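Local coordinates for protein glucosamine-6-phosphate deaminase (Bacillus subtilis, PDB 2BKX) that belongs to the glucosamine-6-phosphate isomerase/6-phosphogluconolactonase family of Rossmann-like alpha/beta proteins and holds fructose-6-phosphate in its pocket, at residues 11-16 with 41-46; 195-200 with 229-234. One frame throughout, in Å; residues are numbered along the deposited sequence.

Contact 1: 11-16 with 41-46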
# COMPACT_ATOMS: atom_id res chain seq x y z
N GLU A 11 8.12 8.15 -14.54
CA GLU A 11 6.81 8.62 -15.04
C GLU A 11 5.67 8.04 -14.19
O GLU A 11 4.73 8.75 -13.82
CB GLU A 11 6.57 8.29 -16.52
CG GLU A 11 5.29 8.92 -17.01
CD GLU A 11 4.85 8.55 -18.40
OE1 GLU A 11 4.12 9.40 -18.99
OE2 GLU A 11 5.17 7.43 -18.88
N LEU A 12 5.75 6.76 -13.83
CA LEU A 12 4.77 6.15 -12.94
C LEU A 12 4.68 6.93 -11.64
O LEU A 12 3.60 7.24 -11.15
CB LEU A 12 5.15 4.69 -12.70
CG LEU A 12 4.37 3.90 -11.63
CD1 LEU A 12 4.39 2.40 -12.01
CD2 LEU A 12 4.84 4.09 -10.23
N SER A 13 5.84 7.28 -11.10
CA SER A 13 5.90 8.01 -9.86
C SER A 13 5.34 9.43 -9.97
O SER A 13 4.68 9.91 -9.03
CB SER A 13 7.35 8.06 -9.39
OG SER A 13 7.86 6.74 -9.11
N GLN A 14 5.61 10.10 -11.09
CA GLN A 14 5.04 11.42 -11.32
C GLN A 14 3.52 11.37 -11.35
O GLN A 14 2.84 12.21 -10.73
CB GLN A 14 5.59 12.00 -12.65
CG GLN A 14 4.98 13.36 -13.06
CD GLN A 14 4.99 13.65 -14.58
OE1 GLN A 14 5.11 14.82 -15.00
NE2 GLN A 14 4.82 12.62 -15.40
N ILE A 15 2.99 10.46 -12.13
CA ILE A 15 1.54 10.33 -12.29
C ILE A 15 0.88 9.95 -10.96
O ILE A 15 -0.13 10.53 -10.58
CB ILE A 15 1.20 9.30 -13.40
CG1 ILE A 15 1.73 9.80 -14.73
CG2 ILE A 15 -0.31 9.05 -13.44
CD1 ILE A 15 1.64 8.83 -15.88
N ALA A 16 1.50 9.04 -10.22
CA ALA A 16 0.95 8.63 -8.92
C ALA A 16 0.94 9.78 -7.95
O ALA A 16 -0.01 9.96 -7.19
CB ALA A 16 1.77 7.45 -8.38
N GLU A 41 8.29 4.29 -3.55
CA GLU A 41 9.37 5.19 -3.13
C GLU A 41 9.43 6.45 -3.97
O GLU A 41 9.54 7.56 -3.43
CB GLU A 41 10.70 4.46 -3.20
CG GLU A 41 10.78 3.49 -2.02
CD GLU A 41 12.11 2.83 -1.81
OE1 GLU A 41 13.06 3.14 -2.53
OE2 GLU A 41 12.17 1.95 -0.92
N GLY A 42 9.36 6.32 -5.29
CA GLY A 42 9.39 7.50 -6.16
C GLY A 42 8.21 8.40 -5.98
O GLY A 42 8.32 9.62 -6.12
N THR A 43 7.03 7.82 -5.70
CA THR A 43 5.81 8.61 -5.44
C THR A 43 5.99 9.49 -4.24
O THR A 43 5.65 10.67 -4.26
CB THR A 43 4.59 7.66 -5.29
OG1 THR A 43 4.40 6.96 -6.54
CG2 THR A 43 3.32 8.41 -5.00
N TYR A 44 6.51 8.94 -3.15
CA TYR A 44 6.75 9.78 -1.98
C TYR A 44 7.77 10.87 -2.26
O TYR A 44 7.55 12.02 -1.88
CB TYR A 44 7.19 8.93 -0.79
CG TYR A 44 6.11 8.00 -0.27
CD1 TYR A 44 4.86 8.49 0.06
CD2 TYR A 44 6.30 6.62 -0.16
CE1 TYR A 44 3.86 7.68 0.52
CE2 TYR A 44 5.28 5.76 0.28
CZ TYR A 44 4.07 6.30 0.62
OH TYR A 44 3.04 5.49 1.04
N ARG A 45 8.83 10.55 -2.99
CA ARG A 45 9.81 11.57 -3.34
C ARG A 45 9.15 12.69 -4.16
O ARG A 45 9.40 13.90 -3.91
CB ARG A 45 10.96 10.96 -4.13
CG ARG A 45 12.01 10.24 -3.33
CD ARG A 45 13.23 9.94 -4.13
NE ARG A 45 12.98 8.98 -5.21
CZ ARG A 45 13.09 7.67 -5.11
NH1 ARG A 45 13.43 7.12 -3.97
NH2 ARG A 45 12.87 6.91 -6.17
N GLN A 46 8.31 12.34 -5.14
CA GLN A 46 7.68 13.35 -5.93
C GLN A 46 6.64 14.15 -5.17
O GLN A 46 6.49 15.33 -5.43
CB GLN A 46 7.17 12.84 -7.28
CG GLN A 46 8.23 12.21 -8.11
CD GLN A 46 9.38 13.20 -8.35
OE1 GLN A 46 9.14 14.28 -8.91
NE2 GLN A 46 10.58 12.89 -7.84
O HOH W 1 6.60 5.29 -7.05
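S13 and T43 come closest where helix 9-26 crosses helix 41-53, their CA atoms 4.5 Å apart. The axes of the two segments approach to 7.9 Å at a crossing angle of -54°, a close approach for two helices, and the residues at the crossing are small. G42 has no side chain, and the OG of S13 lies over its backbone, 3.4 Å from the CA of G42. A16 meets T43 with its methyl: CB is 3.2 Å from OG1 of T43 and 3.8 Å from CG2, touching both branches of the threonine. Farther along, CB of Q46 comes to 4.2 Å from the carbonyl O of S13, at the more exposed margin.

No direct hydrogen bond joins the segments; the polar link is a water. It donates to OG of S13 at 2.8 Å and is hydrogen-bonded to OG1 of T43. Both hydroxyls lie beside their own backbone N (chi1 -64° for S13), which places OG within reach of the water while it also bonds Y9 O one turn earlier. The buried hydroxyls are thus satisfied without a direct bond between the helices, and the close approach rests on small residues.

Contact 2: 195-200 with 229-234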
# COMPACT_ATOMS: atom_id res chain seq x y z
N LEU A 195 -3.24 1.43 -7.86
CA LEU A 195 -2.34 0.28 -7.81
C LEU A 195 -1.13 0.59 -8.68
O LEU A 195 -1.25 0.88 -9.86
CB LEU A 195 -3.06 -1.00 -8.26
CG LEU A 195 -2.20 -2.24 -8.44
CD1 LEU A 195 -1.54 -2.66 -7.16
CD2 LEU A 195 -3.05 -3.35 -9.00
N LEU A 196 0.05 0.49 -8.06
CA LEU A 196 1.32 0.80 -8.71
C LEU A 196 2.10 -0.51 -8.92
O LEU A 196 2.26 -1.29 -8.00
CB LEU A 196 2.16 1.71 -7.82
CG LEU A 196 1.47 2.98 -7.34
CD1 LEU A 196 2.38 3.81 -6.43
CD2 LEU A 196 0.97 3.79 -8.51
N ILE A 197 2.63 -0.69 -10.12
CA ILE A 197 3.33 -1.92 -10.47
C ILE A 197 4.54 -1.58 -11.32
O ILE A 197 4.40 -1.03 -12.43
CB ILE A 197 2.45 -2.93 -11.21
CG1 ILE A 197 1.09 -3.10 -10.53
CG2 ILE A 197 3.19 -4.29 -11.20
CD1 ILE A 197 0.14 -4.05 -11.23
N SER A 198 5.71 -2.01 -10.84
CA SER A 198 6.97 -1.69 -11.50
C SER A 198 7.94 -2.88 -11.50
O SER A 198 8.11 -3.55 -10.50
CB SER A 198 7.67 -0.50 -10.78
OG SER A 198 8.95 -0.25 -11.32
N GLY A 199 8.57 -3.08 -12.65
CA GLY A 199 9.68 -4.01 -12.73
C GLY A 199 9.32 -5.41 -13.17
O GLY A 199 8.19 -5.87 -13.01
N LYS A 200 10.33 -6.10 -13.71
CA LYS A 200 10.17 -7.46 -14.24
C LYS A 200 9.65 -8.49 -13.23
O LYS A 200 8.96 -9.45 -13.61
CB LYS A 200 11.54 -7.91 -14.80
CG LYS A 200 11.59 -9.23 -15.47
CD LYS A 200 12.95 -9.37 -16.19
CE LYS A 200 13.42 -10.83 -16.22
NZ LYS A 200 14.92 -10.90 -16.15
N VAL A 229 -10.69 2.02 -9.95
CA VAL A 229 -9.34 1.50 -9.82
C VAL A 229 -8.49 1.99 -10.97
O VAL A 229 -8.85 1.79 -12.13
CB VAL A 229 -9.32 -0.04 -9.82
CG1 VAL A 229 -7.91 -0.58 -9.68
CG2 VAL A 229 -10.19 -0.59 -8.72
N THR A 230 -7.34 2.59 -10.65
CA THR A 230 -6.36 2.96 -11.65
C THR A 230 -5.13 2.12 -11.38
O THR A 230 -4.67 2.04 -10.25
CB THR A 230 -6.04 4.44 -11.55
OG1 THR A 230 -7.22 5.18 -11.80
CG2 THR A 230 -4.93 4.90 -12.50
N VAL A 231 -4.57 1.54 -12.43
CA VAL A 231 -3.39 0.68 -12.33
C VAL A 231 -2.30 1.28 -13.20
O VAL A 231 -2.48 1.38 -14.43
CB VAL A 231 -3.66 -0.79 -12.77
CG1 VAL A 231 -2.45 -1.62 -12.51
CG2 VAL A 231 -4.91 -1.36 -12.12
N LEU A 232 -1.18 1.65 -12.58
CA LEU A 232 -0.05 2.21 -13.30
C LEU A 232 0.99 1.12 -13.42
O LEU A 232 1.39 0.54 -12.41
CB LEU A 232 0.51 3.43 -12.60
CG LEU A 232 -0.45 4.57 -12.33
CD1 LEU A 232 0.33 5.69 -11.63
CD2 LEU A 232 -1.17 5.06 -13.54
N ILE A 233 1.43 0.83 -14.66
CA ILE A 233 2.35 -0.29 -14.90
C ILE A 233 3.48 0.21 -15.76
O ILE A 233 3.23 0.72 -16.85
CB ILE A 233 1.62 -1.42 -15.63
CG1 ILE A 233 0.32 -1.82 -14.89
CG2 ILE A 233 2.51 -2.64 -15.76
CD1 ILE A 233 -0.59 -2.83 -15.61
N ASP A 234 4.72 0.06 -15.30
CA ASP A 234 5.84 0.44 -16.15
C ASP A 234 6.16 -0.62 -17.20
O ASP A 234 5.57 -1.69 -17.21
CB ASP A 234 7.04 0.94 -15.37
CG ASP A 234 7.79 -0.13 -14.64
OD1 ASP A 234 7.58 -1.35 -14.86
OD2 ASP A 234 8.68 0.28 -13.85
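Two neighbouring parallel strands of the central sheet meet here, the outer members of a beta-alpha-beta unit in which strands 193-197 and 229-234 are joined through helix 203-211, which packs on one face of the sheet. The axes of the two strand segments run 11° apart, with L195, L196 and I197 in register with V231, L232 and I233. Four backbone hydrogen bonds, passing alternately between the strands, fit the parallel pairing: L195 N to T230 O, L232 N to L195 O (2.8 Å), I197 N to L232 O and D234 N to I197 O. The third is the most bent, at 139°.

Side chains fill both faces. L195 and V231 lie side by side, CD2 of L195 being 4.0 Å from CG1 of V231, and CD1 of I197 reaches back along the strands to 3.8 Å from that same CG1; V206 of helix 203-211 touches I197 and I233. On the other face, CD2 of L196 packs against CD1 of L232 at 3.7 Å, next to helix 9-26.

D234 also holds the loop at 198-199 with both carboxylate oxygens, its chi1 of 73° turning the group toward S198 and G199. OD1 takes G199 N on its syn side at 3.0 Å and also receives A237 N, while OG of S198 donates to OD2 at 2.6 Å from above the carboxylate plane.

Contact 1 comes before contact 2 along the chain, and their centres lie about 11 Å apart within the same alpha/beta fold. They are successive layers of one core: the crossing of 11-16 with 41-46 rests on the sheet that contains strands 193-197 and 229-234. Direct packing demonstrates this. CD1 of L12 lies 3.5 Å from the carbonyl O of I197, and L196 presents CD1 to OG1 of T43 at 3.7 Å and CD2 to CB of A16 at 3.8 Å. L196 thus touches both helices, so that segments far apart in the sequence share one buried, closely packed interface between helices and sheet.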